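Local structure of chitinase (Paenibacillus sp. FPU-7, 5GZT) at residues B[820-823]-B[824-828]; B[810-813]-B[814-817]; B[774-777]-B[778-781]; B[834-837]-B[838-842]. The protein probably hydrolyses the beta-1,4 linkages between N-acetylglucosamine units inside chitin and chitodextrin chains, acting as an endochitinase. All coordinates share one frame; numbering follows the deposited sequence.

Contact 1 (B[820-823]-B[824-828]); sequences EIRE and QRRNN
The backbone NH groups of Q824, R825, R826 and N827 each bond to the carbonyl four residues earlier, E820 to E823, as in a regular alpha-helix. R825 N to I821 O is the shortest of these bonds, at 2.8 Å. One turn along the surface, E823 and R826 form a salt bridge, with E823 OE2 2.7 Å from R826 NH2. E823 reaches it with CG anti to the backbone N (chi1 -179°) and a bend at chi2. R826 bends back at chi3, and its guanidinium then meets OE2 on the anti side of the carboxylate. Only NH2 of R826 bonds to OE2, and the planes are 66° apart, so this is not a flat two-pronged bridge. One face of the guanidinium lies over E823 CA and R822 O, near its rim. R826 NH1 also comes 3.4 Å from R822 CB. R826 NH2 has a second carboxylate partner in E819. I821 and R825 run side by side, with I821 CG2 3.9 Å from R825 NE. The tip of R825 goes on to E815 and to the carbonyl of W812, and lies against the W812 ring as a cation-pi pair. R822 NE bonds to F816 O. N827 is the first residue to leave helical angles. The arrangement is an i to i+3 salt bridge on the last turn of a short surface helix in the second family 18 domain.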
loop_
_atom_site.group_PDB
_atom_site.type_symbol
_atom_site.label_atom_id
_atom_site.label_comp_id
_atom_site.label_asym_id
_atom_site.label_seq_id
_atom_site.Cartn_x
_atom_site.Cartn_y
_atom_site.Cartn_z
ATOM N N GLU B 820 -10.769 37.731 50.639
ATOM C CA GLU B 820 -9.357 38.141 50.697
ATOM C C GLU B 820 -8.757 38.423 49.304
ATOM O O GLU B 820 -8.074 39.419 49.139
ATOM C CB GLU B 820 -8.493 37.116 51.420
ATOM C CG GLU B 820 -8.155 37.561 52.831
ATOM C CD GLU B 820 -7.745 36.392 53.700
ATOM O OE1 GLU B 820 -7.067 35.484 53.154
ATOM O OE2 GLU B 820 -8.107 36.381 54.907
ATOM N N ILE B 821 -9.010 37.518 48.358
ATOM C CA ILE B 821 -8.546 37.629 47.001
ATOM C C ILE B 821 -9.167 38.882 46.348
ATOM O O ILE B 821 -8.447 39.676 45.786
ATOM C CB ILE B 821 -8.821 36.332 46.234
ATOM C CG1 ILE B 821 -7.999 35.164 46.838
ATOM C CG2 ILE B 821 -8.489 36.505 44.780
ATOM C CD1 ILE B 821 -8.282 33.777 46.239
ATOM N N ARG B 822 -10.465 39.132 46.545
ATOM C CA ARG B 822 -11.096 40.313 45.997
ATOM C C ARG B 822 -10.420 41.572 46.477
ATOM O O ARG B 822 -10.241 42.508 45.699
ATOM C CB ARG B 822 -12.622 40.417 46.290
ATOM C CG ARG B 822 -13.427 39.351 45.579
ATOM C CD ARG B 822 -14.942 39.457 45.783
ATOM N NE ARG B 822 -15.594 38.383 44.994
ATOM C CZ ARG B 822 -16.863 38.389 44.540
ATOM N NH1 ARG B 822 -17.684 39.415 44.776
ATOM N NH2 ARG B 822 -17.309 37.359 43.810
ATOM N N GLU B 823 -10.104 41.639 47.763
ATOM C CA GLU B 823 -9.459 42.838 48.321
ATOM C C GLU B 823 -8.070 42.963 47.736
ATOM O O GLU B 823 -7.625 44.025 47.427
ATOM C CB GLU B 823 -9.364 42.773 49.873
ATOM C CG GLU B 823 -8.720 43.993 50.563
ATOM C CD GLU B 823 -9.567 45.300 50.607
ATOM O OE1 GLU B 823 -9.165 46.200 51.370
ATOM O OE2 GLU B 823 -10.588 45.506 49.907
ATOM N N GLN B 824 -7.357 41.873 47.666
ATOM C CA GLN B 824 -5.985 41.930 47.119
ATOM C C GLN B 824 -6.020 42.376 45.607
ATOM O O GLN B 824 -5.184 43.107 45.178
ATOM C CB GLN B 824 -5.398 40.567 47.331
ATOM C CG GLN B 824 -4.209 40.108 46.567
ATOM C CD GLN B 824 -4.168 38.576 46.687
ATOM O OE1 GLN B 824 -4.521 38.017 47.745
ATOM N NE2 GLN B 824 -3.815 37.896 45.603
ATOM N N ARG B 825 -7.030 41.933 44.866
ATOM C CA ARG B 825 -7.166 42.265 43.441
ATOM C C ARG B 825 -7.530 43.716 43.269
ATOM O O ARG B 825 -6.905 44.408 42.469
ATOM C CB ARG B 825 -8.092 41.275 42.746
ATOM C CG ARG B 825 -7.386 39.936 42.540
ATOM C CD ARG B 825 -8.160 38.982 41.697
ATOM N NE ARG B 825 -7.302 37.884 41.332
ATOM C CZ ARG B 825 -7.572 36.953 40.417
ATOM N NH1 ARG B 825 -8.705 36.922 39.725
ATOM N NH2 ARG B 825 -6.690 36.007 40.195
ATOM N N ARG B 826 -8.458 44.226 44.088
ATOM C CA ARG B 826 -8.823 45.664 44.074
ATOM C C ARG B 826 -7.623 46.554 44.322
ATOM O O ARG B 826 -7.558 47.671 43.776
ATOM C CB ARG B 826 -9.937 46.012 45.077
ATOM C CG ARG B 826 -11.314 45.450 44.691
ATOM C CD ARG B 826 -12.526 45.970 45.512
ATOM N NE ARG B 826 -12.465 45.630 46.942
ATOM C CZ ARG B 826 -12.992 44.545 47.511
ATOM N NH1 ARG B 826 -13.697 43.633 46.839
ATOM N NH2 ARG B 826 -12.836 44.375 48.805
ATOM N N ASN B 827 -6.703 46.055 45.133
ATOM C CA ASN B 827 -5.491 46.736 45.491
ATOM C C ASN B 827 -4.225 46.183 44.753
ATOM O O ASN B 827 -3.105 46.329 45.229
ATOM C CB ASN B 827 -5.271 46.577 46.997
ATOM C CG ASN B 827 -6.294 47.330 47.790
ATOM O OD1 ASN B 827 -7.190 46.736 48.368
ATOM N ND2 ASN B 827 -6.215 48.633 47.751
ATOM N N ASN B 828 -4.415 45.630 43.572
ATOM C CA ASN B 828 -3.300 45.125 42.774
ATOM C C ASN B 828 -2.187 46.160 42.713
ATOM O O ASN B 828 -2.426 47.338 42.450
ATOM C CB ASN B 828 -3.760 44.757 41.375
ATOM C CG ASN B 828 -2.790 43.861 40.714
ATOM O OD1 ASN B 828 -2.706 42.684 41.046
ATOM N ND2 ASN B 828 -1.970 44.436 39.860
#

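Contact 2 (B[810-813]-B[814-817]); sequences INWV and NEFP
The side chains of I810 and N814 run in the same direction, one alongside the other, one helical turn apart. I810 CG2 is 3.7 Å from N814 ND2, a methyl against the amide nitrogen. The backbone holds this pair together, because N814 N bonds to I810 O at 3.0 Å. On its other branch the N814 amide meets V813. Its OD1 sits 3.5 Å from V813 CG1, and the two side chains cross at a slant. N814 CG is anti to the carbonyl carbon (chi1 -67°), which folds the amide back over the helix end. W812 and E815 also meet at a slant. The indole and carboxylate planes are 52° apart, and E815 OE1 is 4.1 Å from W812 CD1. This is a loose touch, and the main partner of OE1 is R825. E815 N bonds to W812 O at 3.2 Å, but it sits well above the carbonyl plane. Past the turn, a water bridges the backbone. It donates to V813 O at 2.7 Å and accepts from F816 N at 2.9 Å. The water thus links the last helical carbonyl to the departing chain. This is the C-terminal end of a one-turn helix, where a water-bridged turn leads the chain toward helix 819-826 in the second family 18 domain.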
loop_
_atom_site.group_PDB
_atom_site.type_symbol
_atom_site.label_atom_id
_atom_site.label_comp_id
_atom_site.label_asym_id
_atom_site.label_seq_id
_atom_site.Cartn_x
_atom_site.Cartn_y
_atom_site.Cartn_z
ATOM N N ILE B 810 -13.535 44.243 36.658
ATOM C CA ILE B 810 -14.289 43.708 37.791
ATOM C C ILE B 810 -14.536 42.252 37.540
ATOM O O ILE B 810 -14.557 41.466 38.467
ATOM C CB ILE B 810 -15.567 44.534 38.015
ATOM C CG1 ILE B 810 -15.196 45.979 38.212
ATOM C CG2 ILE B 810 -16.362 44.044 39.230
ATOM C CD1 ILE B 810 -14.229 46.291 39.347
ATOM N N ASN B 811 -14.639 41.821 36.293
ATOM C CA ASN B 811 -14.675 40.389 36.051
ATOM C C ASN B 811 -13.463 39.660 36.708
ATOM O O ASN B 811 -13.599 38.569 37.318
ATOM C CB ASN B 811 -14.770 40.108 34.547
ATOM C CG ASN B 811 -14.889 38.605 34.202
ATOM O OD1 ASN B 811 -15.831 37.938 34.607
ATOM N ND2 ASN B 811 -13.958 38.094 33.413
ATOM N N TRP B 812 -12.277 40.257 36.597
ATOM C CA TRP B 812 -11.095 39.645 37.095
ATOM C C TRP B 812 -11.037 39.830 38.620
ATOM O O TRP B 812 -10.640 38.872 39.315
ATOM C CB TRP B 812 -9.848 40.244 36.435
ATOM C CG TRP B 812 -8.556 39.774 36.996
ATOM C CD1 TRP B 812 -7.879 38.630 36.626
ATOM C CD2 TRP B 812 -7.723 40.433 37.948
ATOM N NE1 TRP B 812 -6.689 38.568 37.291
ATOM C CE2 TRP B 812 -6.561 39.661 38.095
ATOM C CE3 TRP B 812 -7.813 41.635 38.630
ATOM C CZ2 TRP B 812 -5.562 39.986 38.965
ATOM C CZ3 TRP B 812 -6.790 41.983 39.478
ATOM C CH2 TRP B 812 -5.689 41.168 39.655
ATOM N N VAL B 813 -11.350 41.048 39.109
ATOM C CA VAL B 813 -11.237 41.354 40.526
ATOM C C VAL B 813 -12.102 40.361 41.325
ATOM O O VAL B 813 -11.637 39.789 42.309
ATOM C CB VAL B 813 -11.684 42.786 40.830
ATOM C CG1 VAL B 813 -11.966 42.990 42.313
ATOM C CG2 VAL B 813 -10.630 43.809 40.363
ATOM N N ASN B 814 -13.324 40.133 40.842
ATOM C CA ASN B 814 -14.282 39.217 41.467
ATOM C C ASN B 814 -14.322 37.828 40.912
ATOM O O ASN B 814 -15.303 37.125 41.157
ATOM C CB ASN B 814 -15.705 39.812 41.414
ATOM C CG ASN B 814 -15.824 41.031 42.260
ATOM O OD1 ASN B 814 -14.920 41.344 43.049
ATOM N ND2 ASN B 814 -16.892 41.762 42.069
ATOM N N GLU B 815 -13.272 37.395 40.217
ATOM C CA GLU B 815 -13.232 36.051 39.684
ATOM C C GLU B 815 -13.549 34.978 40.759
ATOM O O GLU B 815 -14.290 34.057 40.487
ATOM C CB GLU B 815 -11.853 35.777 39.152
ATOM C CG GLU B 815 -11.679 34.384 38.579
ATOM C CD GLU B 815 -10.432 34.237 37.791
ATOM O OE1 GLU B 815 -9.503 35.086 37.856
ATOM O OE2 GLU B 815 -10.394 33.250 37.069
ATOM N N PHE B 816 -12.939 35.127 41.940
ATOM C CA PHE B 816 -13.106 34.250 43.074
ATOM C C PHE B 816 -13.972 34.918 44.158
ATOM O O PHE B 816 -13.848 36.147 44.445
ATOM C CB PHE B 816 -11.737 33.888 43.689
ATOM C CG PHE B 816 -10.829 33.189 42.737
ATOM C CD1 PHE B 816 -10.960 31.834 42.515
ATOM C CD2 PHE B 816 -9.891 33.895 42.011
ATOM C CE1 PHE B 816 -10.152 31.184 41.607
ATOM C CE2 PHE B 816 -9.073 33.254 41.097
ATOM C CZ PHE B 816 -9.204 31.895 40.889
ATOM N N PRO B 817 -14.833 34.098 44.813
ATOM C CA PRO B 817 -15.700 34.633 45.858
ATOM C C PRO B 817 -14.926 35.017 47.143
ATOM O O PRO B 817 -15.385 35.911 47.857
ATOM C CB PRO B 817 -16.701 33.508 46.075
ATOM C CG PRO B 817 -15.899 32.278 45.801
ATOM C CD PRO B 817 -14.970 32.634 44.685
HETATM O O HOH W 1 -11.514 37.244 43.256
#

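Contact 3 (B[774-777]-B[778-781]); sequences VDWT and NSAY
D775 and N778 join their side chains across a tight turn. D775 CG is anti to the backbone N (chi1 -173°), which carries the carboxylate across to the N778 amide. From N778 CB, which lies 4.0 Å from D775 O, the chain runs to CG, 4.0 Å from D775 OD2. The amide then splits. OD1 turns back toward the T777 carbonyl carbon, 3.6 Å away. ND2 bonds to D775 OD2 at 3.0 Å. It approaches from above the carboxylate plane, and the two flat groups are 74° apart. N778 N adds a weak bond to D775 O, so the two residues are tied by both backbone and side chain. S779 N closes the next step by bonding to W776 O. S779 OG donates to Y781 O at 2.6 Å, in the carbonyl plane. The same Y781 O lies at the edge of the W776 indole, 3.3 Å from CZ3. V774 CG1 covers one face of that ring, over its centre. W776 NE1 bonds to P771 O, and K782 NZ takes the carbonyls of W776 and S779. The turn belongs to the loop between strands 765-771 and 790-799. N833, near the start of helix 830-843, bonds to the backbone of V774 and W776.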
loop_
_atom_site.group_PDB
_atom_site.type_symbol
_atom_site.label_atom_id
_atom_site.label_comp_id
_atom_site.label_asym_id
_atom_site.label_seq_id
_atom_site.Cartn_x
_atom_site.Cartn_y
_atom_site.Cartn_z
ATOM N N VAL B 774 1.850 39.935 41.331
ATOM C CA VAL B 774 2.928 39.746 42.278
ATOM C C VAL B 774 3.418 41.130 42.641
ATOM O O VAL B 774 3.660 41.950 41.772
ATOM C CB VAL B 774 4.072 38.885 41.688
ATOM C CG1 VAL B 774 5.306 38.921 42.552
ATOM C CG2 VAL B 774 3.670 37.418 41.501
ATOM N N ASP B 775 3.526 41.410 43.940
ATOM C CA ASP B 775 4.109 42.638 44.460
ATOM C C ASP B 775 5.607 42.486 44.474
ATOM O O ASP B 775 6.189 42.005 45.469
ATOM C CB ASP B 775 3.575 42.854 45.876
ATOM C CG ASP B 775 3.977 44.181 46.486
ATOM O OD1 ASP B 775 4.721 44.981 45.919
ATOM O OD2 ASP B 775 3.486 44.431 47.599
ATOM N N TRP B 776 6.247 42.885 43.364
ATOM C CA TRP B 776 7.662 42.602 43.167
ATOM C C TRP B 776 8.567 43.309 44.173
ATOM O O TRP B 776 9.557 42.724 44.623
ATOM C CB TRP B 776 8.143 42.871 41.720
ATOM C CG TRP B 776 7.559 41.835 40.800
ATOM C CD1 TRP B 776 6.372 41.898 40.141
ATOM C CD2 TRP B 776 8.046 40.533 40.646
ATOM N NE1 TRP B 776 6.094 40.679 39.570
ATOM C CE2 TRP B 776 7.120 39.825 39.857
ATOM C CE3 TRP B 776 9.167 39.849 41.161
ATOM C CZ2 TRP B 776 7.313 38.515 39.503
ATOM C CZ3 TRP B 776 9.359 38.545 40.791
ATOM C CH2 TRP B 776 8.445 37.905 39.943
ATOM N N THR B 777 8.255 44.557 44.482
ATOM C CA THR B 777 9.002 45.316 45.487
ATOM C C THR B 777 9.189 44.498 46.791
ATOM O O THR B 777 10.276 44.486 47.325
ATOM C CB THR B 777 8.362 46.673 45.771
ATOM O OG1 THR B 777 8.213 47.377 44.548
ATOM C CG2 THR B 777 9.234 47.545 46.657
ATOM N N ASN B 778 8.177 43.741 47.197
ATOM C CA ASN B 778 8.231 42.902 48.414
ATOM C C ASN B 778 8.398 41.424 48.241
ATOM O O ASN B 778 8.230 40.687 49.219
ATOM C CB ASN B 778 6.966 43.149 49.240
ATOM C CG ASN B 778 6.866 44.580 49.640
ATOM O OD1 ASN B 778 7.858 45.160 50.053
ATOM N ND2 ASN B 778 5.723 45.201 49.398
ATOM N N SER B 779 8.728 40.985 47.022
ATOM C CA SER B 779 8.900 39.575 46.718
ATOM C C SER B 779 10.381 39.319 47.023
ATOM O O SER B 779 11.247 40.111 46.649
ATOM C CB SER B 779 8.637 39.310 45.244
ATOM O OG SER B 779 9.204 38.074 44.799
ATOM N N ALA B 780 10.660 38.233 47.732
ATOM C CA ALA B 780 12.019 37.895 48.065
ATOM C C ALA B 780 12.746 37.522 46.766
ATOM O O ALA B 780 13.873 37.938 46.552
ATOM C CB ALA B 780 12.042 36.736 49.087
ATOM N N TYR B 781 12.059 36.847 45.860
ATOM C CA TYR B 781 12.625 36.554 44.500
ATOM C C TYR B 781 12.459 37.759 43.555
ATOM O O TYR B 781 11.341 38.273 43.362
ATOM C CB TYR B 781 11.921 35.329 43.941
ATOM C CG TYR B 781 12.441 34.905 42.592
ATOM C CD1 TYR B 781 13.796 34.620 42.402
ATOM C CD2 TYR B 781 11.577 34.785 41.497
ATOM C CE1 TYR B 781 14.280 34.221 41.160
ATOM C CE2 TYR B 781 12.056 34.376 40.255
ATOM C CZ TYR B 781 13.399 34.098 40.084
ATOM O OH TYR B 781 13.872 33.711 38.840
#

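Contact 4 (B[834-837]-B[838-842]); sequences FAYL and KTLKQ
Y836 has CG anti to its own N (chi1 -177°), which swings the ring along the helix to L840, one turn on. L840 CD1 packs over one face of this ring as a CH-pi contact, 4.1 Å from the centroid of the Y836 ring. Its nearest ring atom is Y836 CZ, at 3.7 Å from L840 CD1. The other branch, L840 CD2, meets L837 CD2 at 3.9 Å. T839 holds OG1 between its backbone N and carbonyl carbon (chi1 72°), and from there OG1 donates to Y836 O at 2.8 Å, in the carbonyl plane. Y836 O is gripped three times, since it also accepts from T839 N at 2.9 Å and from L840 N at 3.1 Å. Of the two backbone bonds, that from L840 N is the straighter, at 166°. Y836 OH bonds to V783 N, in the loop between strands 765-771 and 790-799, and K841 NZ to D888. L837 and L840 face strand 790-799, touching I791, and F834 packs among the rings of Y793, Y885 and F887. This is the pattern of an amphipathic helix on the outside of a TIM barrel: apolar side chains face the strands.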
loop_
_atom_site.group_PDB
_atom_site.type_symbol
_atom_site.label_atom_id
_atom_site.label_comp_id
_atom_site.label_asym_id
_atom_site.label_seq_id
_atom_site.Cartn_x
_atom_site.Cartn_y
_atom_site.Cartn_z
ATOM N N PHE B 834 5.313 49.397 38.804
ATOM C CA PHE B 834 5.852 50.239 37.810
ATOM C C PHE B 834 7.093 50.932 38.354
ATOM O O PHE B 834 8.054 51.163 37.565
ATOM C CB PHE B 834 4.855 51.322 37.292
ATOM C CG PHE B 834 3.544 50.765 36.682
ATOM C CD1 PHE B 834 3.498 49.538 36.002
ATOM C CD2 PHE B 834 2.367 51.486 36.784
ATOM C CE1 PHE B 834 2.320 49.084 35.471
ATOM C CE2 PHE B 834 1.184 50.993 36.273
ATOM C CZ PHE B 834 1.166 49.826 35.579
ATOM N N ALA B 835 7.128 51.284 39.650
ATOM C CA ALA B 835 8.391 51.852 40.172
ATOM C C ALA B 835 9.456 50.798 40.192
ATOM O O ALA B 835 10.615 51.079 39.912
ATOM C CB ALA B 835 8.219 52.406 41.590
ATOM N N TYR B 836 9.087 49.561 40.488
ATOM C CA TYR B 836 10.074 48.447 40.437
ATOM C C TYR B 836 10.669 48.251 39.033
ATOM O O TYR B 836 11.884 48.216 38.847
ATOM C CB TYR B 836 9.447 47.130 40.915
ATOM C CG TYR B 836 10.423 45.958 40.957
ATOM C CD1 TYR B 836 11.472 45.916 41.882
ATOM C CD2 TYR B 836 10.311 44.897 40.024
ATOM C CE1 TYR B 836 12.371 44.819 41.878
ATOM C CE2 TYR B 836 11.159 43.817 40.031
ATOM C CZ TYR B 836 12.211 43.762 40.942
ATOM O OH TYR B 836 13.063 42.657 40.873
ATOM N N LEU B 837 9.795 48.189 38.032
ATOM C CA LEU B 837 10.268 48.002 36.640
ATOM C C LEU B 837 11.227 49.119 36.243
ATOM O O LEU B 837 12.237 48.883 35.580
ATOM C CB LEU B 837 9.061 48.000 35.702
ATOM C CG LEU B 837 8.276 46.725 35.841
ATOM C CD1 LEU B 837 6.975 46.877 35.044
ATOM C CD2 LEU B 837 9.019 45.502 35.378
ATOM N N LYS B 838 10.936 50.319 36.720
ATOM C CA LYS B 838 11.795 51.408 36.417
ATOM C C LYS B 838 13.212 51.282 36.980
ATOM O O LYS B 838 14.156 51.771 36.335
ATOM C CB LYS B 838 11.127 52.684 36.823
ATOM C CG LYS B 838 11.995 53.879 36.580
ATOM C CD LYS B 838 11.174 55.123 36.723
ATOM C CE LYS B 838 12.070 56.350 36.721
ATOM N NZ LYS B 838 11.203 57.551 36.736
ATOM N N THR B 839 13.383 50.537 38.097
ATOM C CA THR B 839 14.667 50.337 38.724
ATOM C C THR B 839 15.380 49.253 37.983
ATOM O O THR B 839 16.592 49.302 37.843
ATOM C CB THR B 839 14.631 49.922 40.245
ATOM O OG1 THR B 839 14.173 48.535 40.424
ATOM C CG2 THR B 839 13.861 50.937 41.060
ATOM N N LEU B 840 14.646 48.256 37.526
ATOM C CA LEU B 840 15.206 47.344 36.572
ATOM C C LEU B 840 15.822 48.109 35.436
ATOM O O LEU B 840 16.931 47.790 35.020
ATOM C CB LEU B 840 14.173 46.393 36.043
ATOM C CG LEU B 840 14.070 45.040 36.661
ATOM C CD1 LEU B 840 14.356 44.975 38.155
ATOM C CD2 LEU B 840 12.709 44.477 36.335
ATOM N N LYS B 841 15.093 49.101 34.918
ATOM C CA LYS B 841 15.540 49.739 33.673
ATOM C C LYS B 841 16.822 50.523 33.889
ATOM O O LYS B 841 17.414 50.967 32.911
ATOM C CB LYS B 841 14.422 50.580 33.009
ATOM C CG LYS B 841 13.400 49.751 32.222
ATOM C CD LYS B 841 12.092 50.480 31.846
ATOM C CE LYS B 841 12.222 51.574 30.790
ATOM N NZ LYS B 841 13.314 51.296 29.789
ATOM N N GLN B 842 17.277 50.662 35.150
ATOM C CA GLN B 842 18.577 51.288 35.483
ATOM C C GLN B 842 19.733 50.308 35.468
ATOM O O GLN B 842 20.712 50.558 34.809
ATOM C CB GLN B 842 18.509 52.050 36.788
ATOM C CG GLN B 842 17.632 53.294 36.663
ATOM C CD GLN B 842 17.096 53.792 38.002
ATOM O OE1 GLN B 842 17.740 53.633 39.053
ATOM N NE2 GLN B 842 15.907 54.401 37.972
#

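The four contacts follow one another along the chain in the order 3, 2, 1, 4, all within the second family 18 domain. Contacts 1 and 2 have centres about 9 Å apart and touch. R825 NH1 is 2.7 Å from E815 OE1, and R826 CG packs 3.5 Å from V813 CG1. Contacts 3 and 4, with centres about 13 Å apart, also touch, through W776 CB and Y836 CD2 at 3.4 Å. The two pairs do not meet: contacts 1 and 3 come within about 5 Å at their nearest atoms, and contacts 2 and 4 within about 12 Å. The sodium site, formed by E44, T50, F52 and S72, belongs to the N-terminal part of the chain.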